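Local coordinates for protein TBC1 domain family member 22A (Homo sapiens, PDB 2QFZ) that probably acts as a GTPase-activating protein for Rab-family GTPases through its TBC domain, the part captured here, and also forms homodimers and binds 14-3-3 proteins, at residues R56-K61 against P156-F161; F88-Y92 against I136-R140; D111-M115 against T127-E131; H279-V284 against A329-K333. All coordinates share one frame; numbering follows the deposited sequence. Where two conformers were deposited one is given.

Contact 1 of 4, residues R56-K61 against P156-F161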
loop_
_atom_site.group_PDB
_atom_site.type_symbol
_atom_site.label_atom_id
_atom_site.label_comp_id
_atom_site.label_asym_id
_atom_site.label_seq_id
_atom_site.Cartn_x
_atom_site.Cartn_y
_atom_site.Cartn_z
ATOM N N ARG A 56 12.488 1.758 -9.585
ATOM C CA ARG A 56 11.361 1.328 -8.768
ATOM C C ARG A 56 10.144 0.922 -9.607
ATOM O O ARG A 56 9.609 -0.135 -9.388
ATOM C CB ARG A 56 10.999 2.337 -7.642
ATOM C CG ARG A 56 9.903 1.880 -6.748
ATOM C CD ARG A 56 9.522 2.949 -5.705
ATOM N NE ARG A 56 10.317 2.871 -4.481
ATOM C CZ ARG A 56 10.943 3.887 -3.889
ATOM N NH1 ARG A 56 10.940 5.092 -4.417
ATOM N NH2 ARG A 56 11.609 3.673 -2.763
ATOM N N PRO A 57 9.733 1.737 -10.600
ATOM C CA PRO A 57 8.609 1.312 -11.414
ATOM C C PRO A 57 8.736 -0.091 -12.029
ATOM O O PRO A 57 7.808 -0.888 -11.901
ATOM C CB PRO A 57 8.541 2.405 -12.510
ATOM C CG PRO A 57 9.131 3.623 -11.779
ATOM C CD PRO A 57 10.272 3.029 -11.055
ATOM N N MET A 58 9.831 -0.397 -12.720
ATOM C CA MET A 58 9.953 -1.758 -13.310
ATOM C C MET A 58 10.135 -2.855 -12.232
ATOM O O MET A 58 9.677 -3.990 -12.408
ATOM C CB MET A 58 11.120 -1.792 -14.297
ATOM C CG MET A 58 11.367 -3.137 -15.016
ATOM S SD MET A 58 9.948 -3.904 -15.865
ATOM C CE MET A 58 9.557 -2.641 -17.103
ATOM N N THR A 59 10.881 -2.553 -11.156
ATOM C CA THR A 59 11.016 -3.512 -10.049
ATOM C C THR A 59 9.639 -3.892 -9.452
ATOM O O THR A 59 9.317 -5.072 -9.358
ATOM C CB THR A 59 12.000 -3.025 -8.974
ATOM O OG1 THR A 59 13.269 -2.752 -9.567
ATOM C CG2 THR A 59 12.209 -4.082 -7.868
ATOM N N TRP A 60 8.820 -2.906 -9.086
ATOM C CA TRP A 60 7.454 -3.191 -8.618
ATOM C C TRP A 60 6.630 -4.028 -9.597
ATOM O O TRP A 60 5.906 -4.983 -9.206
ATOM C CB TRP A 60 6.709 -1.883 -8.310
ATOM C CG TRP A 60 7.043 -1.253 -7.007
ATOM C CD1 TRP A 60 8.171 -1.412 -6.289
ATOM C CD2 TRP A 60 6.228 -0.318 -6.271
ATOM N NE1 TRP A 60 8.110 -0.687 -5.125
ATOM C CE2 TRP A 60 6.930 0.000 -5.088
ATOM C CE3 TRP A 60 4.942 0.194 -6.448
ATOM C CZ2 TRP A 60 6.406 0.845 -4.108
ATOM C CZ3 TRP A 60 4.420 1.051 -5.476
ATOM C CH2 TRP A 60 5.158 1.374 -4.327
ATOM N N LYS A 61 6.716 -3.682 -10.868
ATOM C CA LYS A 61 6.060 -4.483 -11.900
ATOM C C LYS A 61 6.524 -5.924 -11.962
ATOM O O LYS A 61 5.700 -6.824 -12.159
ATOM C CB LYS A 61 6.166 -3.830 -13.266
ATOM C CG LYS A 61 5.343 -2.570 -13.357
ATOM C CD LYS A 61 5.503 -1.874 -14.724
ATOM C CE LYS A 61 5.250 -0.396 -14.568
ATOM N NZ LYS A 61 5.134 0.247 -15.899
ATOM N N PRO A 156 0.010 4.908 -4.190
ATOM C CA PRO A 156 1.410 4.594 -4.372
ATOM C C PRO A 156 1.784 4.050 -5.770
ATOM O O PRO A 156 2.806 4.431 -6.321
ATOM C CB PRO A 156 1.662 3.563 -3.277
ATOM C CG PRO A 156 0.560 3.837 -2.295
ATOM C CD PRO A 156 -0.576 4.100 -3.117
ATOM N N PHE A 157 0.972 3.180 -6.341
ATOM C CA PHE A 157 1.241 2.712 -7.703
ATOM C C PHE A 157 1.258 3.910 -8.709
ATOM O O PHE A 157 2.148 4.053 -9.522
ATOM C CB PHE A 157 0.211 1.655 -8.080
ATOM C CG PHE A 157 0.303 0.410 -7.265
ATOM C CD1 PHE A 157 1.392 -0.427 -7.399
ATOM C CD2 PHE A 157 -0.677 0.073 -6.365
ATOM C CE1 PHE A 157 1.499 -1.606 -6.663
ATOM C CE2 PHE A 157 -0.570 -1.111 -5.611
ATOM C CZ PHE A 157 0.509 -1.946 -5.778
ATOM N N PHE A 158 0.303 4.802 -8.582
ATOM C CA PHE A 158 0.126 5.843 -9.568
ATOM C C PHE A 158 1.294 6.821 -9.471
ATOM O O PHE A 158 1.864 7.205 -10.481
ATOM C CB PHE A 158 -1.230 6.560 -9.386
ATOM C CG PHE A 158 -1.406 7.753 -10.293
ATOM C CD1 PHE A 158 -1.903 7.587 -11.603
ATOM C CD2 PHE A 158 -1.026 9.028 -9.864
ATOM C CE1 PHE A 158 -2.048 8.717 -12.462
ATOM C CE2 PHE A 158 -1.136 10.144 -10.703
ATOM C CZ PHE A 158 -1.666 9.995 -11.997
ATOM N N VAL A 159 1.659 7.207 -8.244
ATOM C CA VAL A 159 2.739 8.158 -8.035
ATOM C C VAL A 159 4.075 7.556 -8.470
ATOM O O VAL A 159 4.825 8.189 -9.182
ATOM C CB VAL A 159 2.767 8.677 -6.569
ATOM C CG1 VAL A 159 4.106 9.313 -6.251
ATOM C CG2 VAL A 159 1.596 9.641 -6.340
ATOM N N VAL A 160 4.340 6.316 -8.092
ATOM C CA VAL A 160 5.562 5.641 -8.513
ATOM C C VAL A 160 5.640 5.600 -10.051
ATOM O O VAL A 160 6.664 6.023 -10.632
ATOM C CB VAL A 160 5.701 4.226 -7.836
ATOM C CG1 VAL A 160 6.721 3.318 -8.519
ATOM C CG2 VAL A 160 6.057 4.395 -6.360
ATOM N N PHE A 161 4.560 5.145 -10.700
ATOM C CA PHE A 161 4.554 4.985 -12.146
ATOM C C PHE A 161 4.542 6.322 -12.911
ATOM O O PHE A 161 5.246 6.447 -13.890
ATOM C CB PHE A 161 3.412 4.073 -12.637
ATOM C CG PHE A 161 3.421 2.694 -12.048
ATOM C CD1 PHE A 161 4.585 2.099 -11.572
ATOM C CD2 PHE A 161 2.246 1.949 -12.018
ATOM C CE1 PHE A 161 4.565 0.799 -11.030
ATOM C CE2 PHE A 161 2.229 0.649 -11.477
ATOM C CZ PHE A 161 3.412 0.073 -10.996
#

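Contact 2 of 4, residues F88-Y92 against I136-R140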
loop_
_atom_site.group_PDB
_atom_site.type_symbol
_atom_site.label_atom_id
_atom_site.label_comp_id
_atom_site.label_asym_id
_atom_site.label_seq_id
_atom_site.Cartn_x
_atom_site.Cartn_y
_atom_site.Cartn_z
ATOM N N PHE A 88 -11.893 -2.821 -20.915
ATOM C CA PHE A 88 -12.813 -2.647 -19.792
ATOM C C PHE A 88 -13.422 -1.258 -19.844
ATOM O O PHE A 88 -14.596 -1.121 -19.636
ATOM C CB PHE A 88 -12.169 -2.844 -18.397
ATOM C CG PHE A 88 -11.586 -4.187 -18.155
ATOM C CD1 PHE A 88 -11.935 -5.289 -18.930
ATOM C CD2 PHE A 88 -10.681 -4.354 -17.100
ATOM C CE1 PHE A 88 -11.358 -6.530 -18.672
ATOM C CE2 PHE A 88 -10.116 -5.559 -16.819
ATOM C CZ PHE A 88 -10.445 -6.672 -17.596
ATOM N N ILE A 89 -12.611 -0.234 -20.091
ATOM C CA ILE A 89 -13.093 1.148 -20.106
ATOM C C ILE A 89 -14.210 1.341 -21.143
ATOM O O ILE A 89 -15.262 1.947 -20.861
ATOM C CB ILE A 89 -11.960 2.168 -20.421
ATOM C CG1 ILE A 89 -10.858 2.158 -19.358
ATOM C CG2 ILE A 89 -12.537 3.577 -20.531
ATOM C CD1 ILE A 89 -9.798 3.185 -19.629
ATOM N N GLU A 90 -13.964 0.825 -22.341
ATOM C CA GLU A 90 -14.930 0.874 -23.416
ATOM C C GLU A 90 -16.227 0.166 -23.019
ATOM O O GLU A 90 -17.301 0.707 -23.229
ATOM C CB GLU A 90 -14.336 0.248 -24.696
ATOM C CG GLU A 90 -14.790 0.914 -25.990
ATOM C CD GLU A 90 -14.569 2.429 -25.963
ATOM O OE1 GLU A 90 -13.446 2.867 -25.576
ATOM O OE2 GLU A 90 -15.525 3.177 -26.308
ATOM N N HIS A 91 -16.115 -1.027 -22.430
ATOM C CA HIS A 91 -17.282 -1.887 -22.145
ATOM C C HIS A 91 -18.141 -1.353 -21.002
ATOM O O HIS A 91 -19.359 -1.489 -21.017
ATOM C CB HIS A 91 -16.824 -3.308 -21.813
ATOM C CG HIS A 91 -17.932 -4.321 -21.791
ATOM N ND1 HIS A 91 -18.869 -4.390 -20.777
ATOM C CD2 HIS A 91 -18.225 -5.336 -22.639
ATOM C CE1 HIS A 91 -19.701 -5.388 -21.014
ATOM N NE2 HIS A 91 -19.333 -5.978 -22.137
ATOM N N TYR A 92 -17.488 -0.782 -20.001
ATOM C CA TYR A 92 -18.157 -0.134 -18.904
ATOM C C TYR A 92 -18.105 1.376 -19.134
ATOM O O TYR A 92 -18.982 2.104 -18.678
ATOM C CB TYR A 92 -17.472 -0.465 -17.587
ATOM C CG TYR A 92 -17.232 -1.946 -17.338
ATOM C CD1 TYR A 92 -15.934 -2.465 -17.313
ATOM C CD2 TYR A 92 -18.302 -2.818 -17.098
ATOM C CE1 TYR A 92 -15.699 -3.805 -17.087
ATOM C CE2 TYR A 92 -18.089 -4.176 -16.850
ATOM C CZ TYR A 92 -16.783 -4.667 -16.857
ATOM O OH TYR A 92 -16.559 -6.006 -16.609
ATOM N N ILE A 136 -14.051 0.552 -12.086
ATOM C CA ILE A 136 -13.839 -0.712 -12.835
ATOM C C ILE A 136 -13.487 -1.884 -11.900
ATOM O O ILE A 136 -14.045 -2.988 -12.018
ATOM C CB ILE A 136 -12.774 -0.534 -13.957
ATOM C CG1 ILE A 136 -13.375 0.267 -15.129
ATOM C CG2 ILE A 136 -12.244 -1.872 -14.487
ATOM C CD1 ILE A 136 -12.330 0.681 -16.176
ATOM N N TRP A 137 -12.575 -1.654 -10.954
ATOM C CA TRP A 137 -12.256 -2.687 -9.950
ATOM C C TRP A 137 -13.530 -3.207 -9.218
ATOM O O TRP A 137 -13.722 -4.415 -9.052
ATOM C CB TRP A 137 -11.209 -2.181 -8.941
ATOM C CG TRP A 137 -10.729 -3.300 -8.143
ATOM C CD1 TRP A 137 -9.664 -4.094 -8.416
ATOM C CD2 TRP A 137 -11.317 -3.803 -6.948
ATOM N NE1 TRP A 137 -9.542 -5.072 -7.442
ATOM C CE2 TRP A 137 -10.546 -4.912 -6.534
ATOM C CE3 TRP A 137 -12.412 -3.399 -6.151
ATOM C CZ2 TRP A 137 -10.842 -5.641 -5.385
ATOM C CZ3 TRP A 137 -12.717 -4.162 -5.017
ATOM C CH2 TRP A 137 -11.928 -5.250 -4.651
ATOM N N ALA A 138 -14.391 -2.269 -8.819
ATOM C CA ALA A 138 -15.605 -2.545 -8.035
ATOM C C ALA A 138 -16.624 -3.367 -8.823
ATOM O O ALA A 138 -17.137 -4.340 -8.317
ATOM C CB ALA A 138 -16.226 -1.253 -7.573
ATOM N N ILE A 139 -16.887 -3.006 -10.072
ATOM C CA ILE A 139 -17.833 -3.803 -10.861
ATOM C C ILE A 139 -17.261 -5.199 -11.209
ATOM O O ILE A 139 -18.006 -6.142 -11.328
ATOM C CB ILE A 139 -18.405 -3.029 -12.094
ATOM C CG1 ILE A 139 -17.360 -2.831 -13.168
ATOM C CG2 ILE A 139 -18.991 -1.650 -11.645
ATOM C CD1 ILE A 139 -17.731 -1.733 -14.179
ATOM N N ARG A 140 -15.937 -5.324 -11.334
ATOM C CA ARG A 140 -15.307 -6.613 -11.580
ATOM C C ARG A 140 -15.072 -7.460 -10.332
ATOM O O ARG A 140 -14.637 -8.617 -10.428
ATOM C CB ARG A 140 -14.003 -6.424 -12.387
ATOM C CG ARG A 140 -14.307 -5.834 -13.765
ATOM C CD ARG A 140 -13.143 -5.827 -14.697
ATOM N NE ARG A 140 -12.768 -7.179 -15.055
ATOM C CZ ARG A 140 -13.346 -7.896 -16.019
ATOM N NH1 ARG A 140 -14.339 -7.405 -16.745
ATOM N NH2 ARG A 140 -12.920 -9.117 -16.262
#

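Contact 3 of 4, residues D111-M115 against T127-E131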
loop_
_atom_site.group_PDB
_atom_site.type_symbol
_atom_site.label_atom_id
_atom_site.label_comp_id
_atom_site.label_asym_id
_atom_site.label_seq_id
_atom_site.Cartn_x
_atom_site.Cartn_y
_atom_site.Cartn_z
ATOM N N ASP A 111 -15.656 10.329 -1.919
ATOM C CA ASP A 111 -14.374 10.020 -1.282
ATOM C C ASP A 111 -13.176 10.560 -2.038
ATOM O O ASP A 111 -12.308 11.164 -1.422
ATOM C CB ASP A 111 -14.197 8.509 -1.127
ATOM C CG ASP A 111 -15.169 7.897 -0.104
ATOM O OD1 ASP A 111 -15.854 8.659 0.631
ATOM O OD2 ASP A 111 -15.242 6.653 -0.064
ATOM N N ILE A 112 -13.121 10.335 -3.357
ATOM C CA ILE A 112 -11.915 10.690 -4.116
ATOM C C ILE A 112 -11.569 12.151 -3.938
ATOM O O ILE A 112 -10.465 12.444 -3.488
ATOM C CB ILE A 112 -11.945 10.266 -5.645
ATOM C CG1 ILE A 112 -11.970 8.748 -5.789
ATOM C CG2 ILE A 112 -10.755 10.867 -6.417
ATOM C CD1 ILE A 112 -11.535 7.981 -4.582
ATOM N N PRO A 113 -12.504 13.079 -4.272
ATOM C CA PRO A 113 -12.248 14.526 -4.112
ATOM C C PRO A 113 -11.658 15.024 -2.797
ATOM O O PRO A 113 -10.987 16.048 -2.806
ATOM C CB PRO A 113 -13.619 15.136 -4.355
ATOM C CG PRO A 113 -14.190 14.245 -5.413
ATOM C CD PRO A 113 -13.818 12.863 -4.902
ATOM N N ARG A 114 -11.867 14.314 -1.697
ATOM C CA ARG A 114 -11.391 14.765 -0.382
ATOM C C ARG A 114 -10.288 13.876 0.200
ATOM O O ARG A 114 -10.002 13.956 1.406
ATOM C CB ARG A 114 -12.539 14.813 0.656
ATOM C CG ARG A 114 -13.999 14.929 0.140
ATOM C CD ARG A 114 -14.996 14.277 1.143
ATOM N NE ARG A 114 -14.523 12.952 1.553
ATOM C CZ ARG A 114 -15.157 12.119 2.382
ATOM N NH1 ARG A 114 -14.575 10.942 2.681
ATOM N NH2 ARG A 114 -16.356 12.433 2.902
ATOM N N MET A 115 -9.674 13.021 -0.620
ATOM C CA MET A 115 -8.617 12.138 -0.111
ATOM C C MET A 115 -7.242 12.834 -0.195
ATOM O O MET A 115 -7.103 13.905 -0.781
ATOM C CB MET A 115 -8.634 10.769 -0.832
ATOM C CG MET A 115 -7.963 10.733 -2.173
ATOM S SD MET A 115 -8.297 9.209 -3.082
ATOM C CE MET A 115 -6.846 8.241 -2.639
ATOM N N THR A 127 -8.202 13.002 -10.567
ATOM C CA THR A 127 -9.467 12.619 -9.959
ATOM C C THR A 127 -10.249 11.706 -10.856
ATOM O O THR A 127 -10.832 10.729 -10.392
ATOM C CB THR A 127 -10.314 13.854 -9.520
ATOM O OG1 THR A 127 -9.595 14.577 -8.515
ATOM C CG2 THR A 127 -11.616 13.427 -8.922
ATOM N N GLU A 128 -10.246 11.982 -12.143
ATOM C CA GLU A 128 -10.944 11.132 -13.104
ATOM C C GLU A 128 -10.303 9.750 -13.265
ATOM O O GLU A 128 -10.996 8.791 -13.423
ATOM C CB GLU A 128 -10.978 11.802 -14.507
ATOM N N ILE A 129 -8.972 9.681 -13.291
ATOM C CA ILE A 129 -8.284 8.399 -13.444
ATOM C C ILE A 129 -8.615 7.553 -12.222
ATOM O O ILE A 129 -8.976 6.393 -12.337
ATOM C CB ILE A 129 -6.761 8.564 -13.534
ATOM C CG1 ILE A 129 -6.371 9.218 -14.837
ATOM C CG2 ILE A 129 -6.066 7.198 -13.382
ATOM C CD1 ILE A 129 -4.893 9.726 -14.839
ATOM N N PHE A 130 -8.479 8.162 -11.044
ATOM C CA PHE A 130 -8.699 7.459 -9.757
ATOM C C PHE A 130 -10.073 6.863 -9.685
ATOM O O PHE A 130 -10.194 5.693 -9.334
ATOM C CB PHE A 130 -8.442 8.404 -8.556
ATOM C CG PHE A 130 -6.983 8.452 -8.106
ATOM C CD1 PHE A 130 -5.963 8.642 -9.010
ATOM C CD2 PHE A 130 -6.643 8.309 -6.763
ATOM C CE1 PHE A 130 -4.633 8.692 -8.599
ATOM C CE2 PHE A 130 -5.324 8.357 -6.354
ATOM C CZ PHE A 130 -4.319 8.550 -7.282
ATOM N N GLU A 131 -11.108 7.663 -10.019
ATOM C CA GLU A 131 -12.530 7.194 -10.044
ATOM C C GLU A 131 -12.775 6.052 -11.008
ATOM O O GLU A 131 -13.534 5.097 -10.721
ATOM C CB GLU A 131 -13.491 8.367 -10.424
ATOM C CG GLU A 131 -13.632 9.401 -9.340
ATOM C CD GLU A 131 -14.465 10.616 -9.729
ATOM O OE1 GLU A 131 -15.060 10.617 -10.827
ATOM O OE2 GLU A 131 -14.521 11.584 -8.908
#

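Contact 4 of 4, residues H279-V284 against A329-K333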
loop_
_atom_site.group_PDB
_atom_site.type_symbol
_atom_site.label_atom_id
_atom_site.label_comp_id
_atom_site.label_asym_id
_atom_site.label_seq_id
_atom_site.Cartn_x
_atom_site.Cartn_y
_atom_site.Cartn_z
ATOM N N HIS A 279 0.549 -10.795 5.542
ATOM C CA HIS A 279 1.081 -11.422 6.749
ATOM C C HIS A 279 2.138 -10.508 7.385
ATOM O O HIS A 279 1.993 -10.099 8.533
ATOM C CB HIS A 279 1.668 -12.793 6.361
ATOM C CG HIS A 279 2.329 -13.541 7.484
ATOM N ND1 HIS A 279 3.659 -13.933 7.436
ATOM C CD2 HIS A 279 1.841 -14.019 8.660
ATOM C CE1 HIS A 279 3.960 -14.599 8.539
ATOM N NE2 HIS A 279 2.874 -14.669 9.297
ATOM N N PHE A 280 3.184 -10.154 6.629
ATOM C CA PHE A 280 4.211 -9.248 7.178
ATOM C C PHE A 280 3.634 -7.934 7.733
ATOM O O PHE A 280 4.121 -7.453 8.736
ATOM C CB PHE A 280 5.321 -8.953 6.184
ATOM C CG PHE A 280 6.575 -8.420 6.818
ATOM C CD1 PHE A 280 7.159 -9.070 7.910
ATOM C CD2 PHE A 280 7.164 -7.253 6.351
ATOM C CE1 PHE A 280 8.306 -8.570 8.520
ATOM C CE2 PHE A 280 8.344 -6.760 6.939
ATOM C CZ PHE A 280 8.908 -7.431 8.011
ATOM N N HIS A 281 2.612 -7.384 7.073
ATOM C CA HIS A 281 1.903 -6.198 7.546
ATOM C C HIS A 281 1.519 -6.243 9.013
ATOM O O HIS A 281 1.636 -5.230 9.723
ATOM C CB HIS A 281 0.658 -5.877 6.669
ATOM C CG HIS A 281 -0.040 -4.609 7.061
ATOM N ND1 HIS A 281 0.558 -3.377 6.950
ATOM C CD2 HIS A 281 -1.276 -4.382 7.569
ATOM C CE1 HIS A 281 -0.249 -2.450 7.435
ATOM N NE2 HIS A 281 -1.376 -3.030 7.807
ATOM N N LEU A 282 1.030 -7.390 9.482
ATOM C CA LEU A 282 0.714 -7.572 10.900
ATOM C C LEU A 282 1.871 -7.194 11.834
ATOM O O LEU A 282 1.681 -6.512 12.803
ATOM C CB LEU A 282 0.333 -9.022 11.192
ATOM C CG LEU A 282 -0.863 -9.651 10.498
ATOM C CD1 LEU A 282 -1.422 -10.750 11.382
ATOM C CD2 LEU A 282 -1.949 -8.632 10.178
ATOM N N TYR A 283 3.072 -7.661 11.508
ATOM C CA TYR A 283 4.271 -7.423 12.317
ATOM C C TYR A 283 4.728 -5.996 12.246
ATOM O O TYR A 283 5.302 -5.536 13.190
ATOM C CB TYR A 283 5.414 -8.336 11.862
ATOM C CG TYR A 283 5.059 -9.754 12.070
ATOM C CD1 TYR A 283 5.182 -10.354 13.332
ATOM C CD2 TYR A 283 4.543 -10.499 11.043
ATOM C CE1 TYR A 283 4.790 -11.706 13.541
ATOM C CE2 TYR A 283 4.159 -11.839 11.241
ATOM C CZ TYR A 283 4.288 -12.418 12.486
ATOM O OH TYR A 283 3.938 -13.736 12.638
ATOM N N VAL A 284 4.515 -5.329 11.101
ATOM C CA VAL A 284 4.790 -3.905 10.971
ATOM C C VAL A 284 3.836 -3.112 11.882
ATOM O O VAL A 284 4.249 -2.120 12.541
ATOM C CB VAL A 284 4.727 -3.424 9.473
ATOM C CG1 VAL A 284 4.860 -1.885 9.369
ATOM C CG2 VAL A 284 5.816 -4.116 8.657
ATOM N N ALA A 329 9.936 -5.042 12.928
ATOM C CA ALA A 329 8.897 -5.973 12.399
ATOM C C ALA A 329 9.494 -7.343 12.111
ATOM O O ALA A 329 8.919 -8.384 12.476
ATOM C CB ALA A 329 8.275 -5.397 11.139
ATOM N N TYR A 330 10.652 -7.322 11.486
ATOM C CA TYR A 330 11.366 -8.516 11.108
ATOM C C TYR A 330 11.778 -9.334 12.344
ATOM O O TYR A 330 11.599 -10.555 12.363
ATOM C CB TYR A 330 12.575 -8.183 10.205
ATOM C CG TYR A 330 13.045 -9.389 9.411
ATOM C CD1 TYR A 330 12.317 -9.848 8.319
ATOM C CD2 TYR A 330 14.192 -10.102 9.784
ATOM C CE1 TYR A 330 12.731 -10.948 7.584
ATOM C CE2 TYR A 330 14.607 -11.226 9.072
ATOM C CZ TYR A 330 13.866 -11.653 7.976
ATOM O OH TYR A 330 14.256 -12.770 7.249
ATOM N N ARG A 331 12.286 -8.658 13.369
ATOM C CA ARG A 331 12.622 -9.303 14.626
ATOM C C ARG A 331 11.370 -9.934 15.286
ATOM O O ARG A 331 11.394 -11.110 15.673
ATOM C CB ARG A 331 13.274 -8.310 15.576
ATOM C CG ARG A 331 13.707 -8.907 16.913
ATOM C CD ARG A 331 14.289 -7.878 17.894
ATOM N NE ARG A 331 13.344 -6.862 18.319
ATOM C CZ ARG A 331 12.322 -7.019 19.197
ATOM N NH1 ARG A 331 12.071 -8.174 19.788
ATOM N NH2 ARG A 331 11.523 -5.976 19.486
ATOM N N LEU A 332 10.297 -9.143 15.415
ATOM C CA LEU A 332 9.039 -9.616 16.017
ATOM C C LEU A 332 8.499 -10.839 15.323
ATOM O O LEU A 332 7.941 -11.714 15.970
ATOM C CB LEU A 332 7.967 -8.531 16.032
ATOM C CG LEU A 332 8.258 -7.251 16.789
ATOM C CD1 LEU A 332 7.088 -6.282 16.617
ATOM C CD2 LEU A 332 8.529 -7.567 18.255
ATOM N N LYS A 333 8.697 -10.922 14.013
ATOM C CA LYS A 333 8.341 -12.124 13.231
ATOM C C LYS A 333 8.969 -13.409 13.784
ATOM O O LYS A 333 8.341 -14.484 13.775
ATOM C CB LYS A 333 8.735 -11.897 11.776
ATOM C CG LYS A 333 8.279 -12.897 10.766
ATOM C CD LYS A 333 8.677 -12.434 9.347
ATOM C CE LYS A 333 9.200 -13.581 8.474
ATOM N NZ LYS A 333 8.114 -14.514 7.954
#

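Contact 1 of 4, residues R56-K61 against P156-F161
Pro57 and Phe161 mark the nearest backbone approach, with their CA atoms 5.5 Å apart. Around them the short helical segments 56-61 and 156-161 pass with axes 9.8 Å apart and 137° between their N-to-C directions. One face of the Trp60 indole is covered by Arg56 CG from its own helix and by Val160 from across, whose CG2 sits 4.0 Å from the centroid of the six-membered ring. On the benzo ring, Trp60 CE3 comes within 3.7 Å of Phe157 CD1, the two ring planes being inclined at 76°. Phe161 fills the other half of the seam: Pro57 CB lies 4.1 Å from its CD1, while the extended Lys61 chain runs over one ring face, with CE 4.0 Å from the centroid and NZ in cation-pi contact at 4.8 Å. With an alanine in place of Phe161, Lys61 would probably lose the surface beneath its methylenes and ammonium, and a gap would open beside Pro57. The seam is apolar and aromatic, while its polar ends are paired outside it: Lys61 NZ with Asp190, and both Arg56 NE and Trp60 NE1 with Asp268, which implies that the two aspartates and the ring packing together fix these side chains.

Contact 2 of 4, residues F88-Y92 against I136-R140
Two helices of the TBC domain meet where Phe88, near the end of helix 74-91, and Tyr92 next to it receive Ile136, Ile139 and Arg140 from helix 124-140. Arg140 carries the outer half. Its chain turns at chi3 (67°), laying the guanidinium flat on one face of the Phe88 ring, with centres 3.9 Å apart and planes only 10° from parallel. CD of the same arginine also lies over that face, so methylene and cation share it. From the guanidinium, NH1 approaches the edge of the Tyr92 ring and makes a weak, strongly bent hydrogen bond to Tyr92 OH at 2.6 Å. Ile139 CD1 sits over a face of Tyr92, although the modelled spacing is too short to be trusted. Deeper in, Ile136 CG2 meets Phe88 CD2 at 3.9 Å, and Ile136 CD1 meets Ile89 CG1 at 3.8 Å. Replacing Phe88 by an alanine would probably leave the Arg140 guanidinium without its stacking partner and freer to turn. Ile136 and Arg140 also touch Tyr192 of helix 181-200, which brings a third helix to the site. The arrangement is a stacked arginine-aromatic cation-pi pair above an apolar base, joining helices 74-91 and 124-140 at the surface of an all-helical fold.

Contact 3 of 4, residues D111-M115 against T127-E131
Ile112 points at helix 124-140 and splits its two branches there. CG2, anti to the backbone N (the chi1 of -65° places CG1 beside that N), slides past Thr127 with the methyls CG2 and CG2 of the two residues 3.7 Å apart, and also meets Phe130 CB at 4.0 Å. The other branch crosses the Glu131 side chain, Ile112 CG1 lying 4.0 Å from Glu131 CG. That glutamate contributes its aliphatic part here, its OE1 being hydrogen-bonded to Tyr105. Met115 comes at Phe130 from the ring's edge: its CE lies near the ring plane, 4.0 Å from Phe130 CE2, and SD is 5.4 Å from the centroid, an oblique Met-aromatic contact. Between these two side chains the segment 111-115 bends through a short 3-10 turn, in which Met115 N bonds to Ile112 O. Arg114 NH1 lies 3.3 Å from Asp111 OD1, a pairing of charges only, since that oxygen lies well out of the guanidinium plane. Asp111 OD2 is held by Tyr146 OH, and Arg114 touches Gln148. Asp111 and Arg114 belong to the IxxDxxR signature of TBC domains, Tyr146 and Gln148 to the YxQ signature; as in relatives, Arg114 and Gln148 are probably the arginine and glutamine fingers.

Contact 4 of 4, residues H279-V284 against A329-K333
Tyr283 and Ala329 meet where segments 279-284 and 329-333, on helices 276-291 and 319-335 of this all-helical TBC fold, cross at 108° with axes 8.6 Å apart. Tyr283 CB lies 3.6 Å from Ala329 O, and CG is still near that oxygen. With chi1 at -63°, CG stands beside the backbone N and the ring reaches along the partner helix, where CD1 and CE1 each lie 3.6 Å from Lys333 CA. CE1 is also near Leu332 O, and CZ continues over Lys333 CA, which sits above the ring face as a CH-pi donor. Lys333 CB lies over the centre of the same face. On the other branch CE2 lies over one face of the His279 imidazole, whose NE2 sits at the tyrosine ring's edge, in its plane, and at the tip OH is 3.6 Å from His279 NE2. The small Ala329 lets the backbones close in: its CB touches Val284 CG2 at 3.7 Å and Phe280 CZ at 3.8 Å. Phe280 presents the edge of its ring to Tyr330 N, while Lys333 CD rests 4.0 Å from Phe280 CD1, so the lysine methylenes run between the two aromatic side chains. Around this crossing, Phe280 and Val284 pack on helix 260-270, and Tyr283 and Leu332 on helix 211-227. At the outer end the CE1 edge of His279 lies 4.2 Å from Lys333 NZ.

Overall arrangement
From the N terminus, helix 56-63 opens the widest of three nested loops, which contact 1 closes on helix 150-162. Inside it, the loop begun at the end of helix 74-91 is closed by contact 2 on helix 124-140, and inside that again contact 3 closes a short loop, where an earlier part of the same helix packs on segment 111-115. None of these loops cross. Helix 124-140 thus serves contacts 2 and 3, whose centres lie 16 Å apart, and it meets contact 1 directly where Phe130 and Ile129 pack on Phe158. Contact 4 follows in series, tying helix 276-291 to helix 319-335 on the opposite side of the chain's centre from contacts 2 and 3.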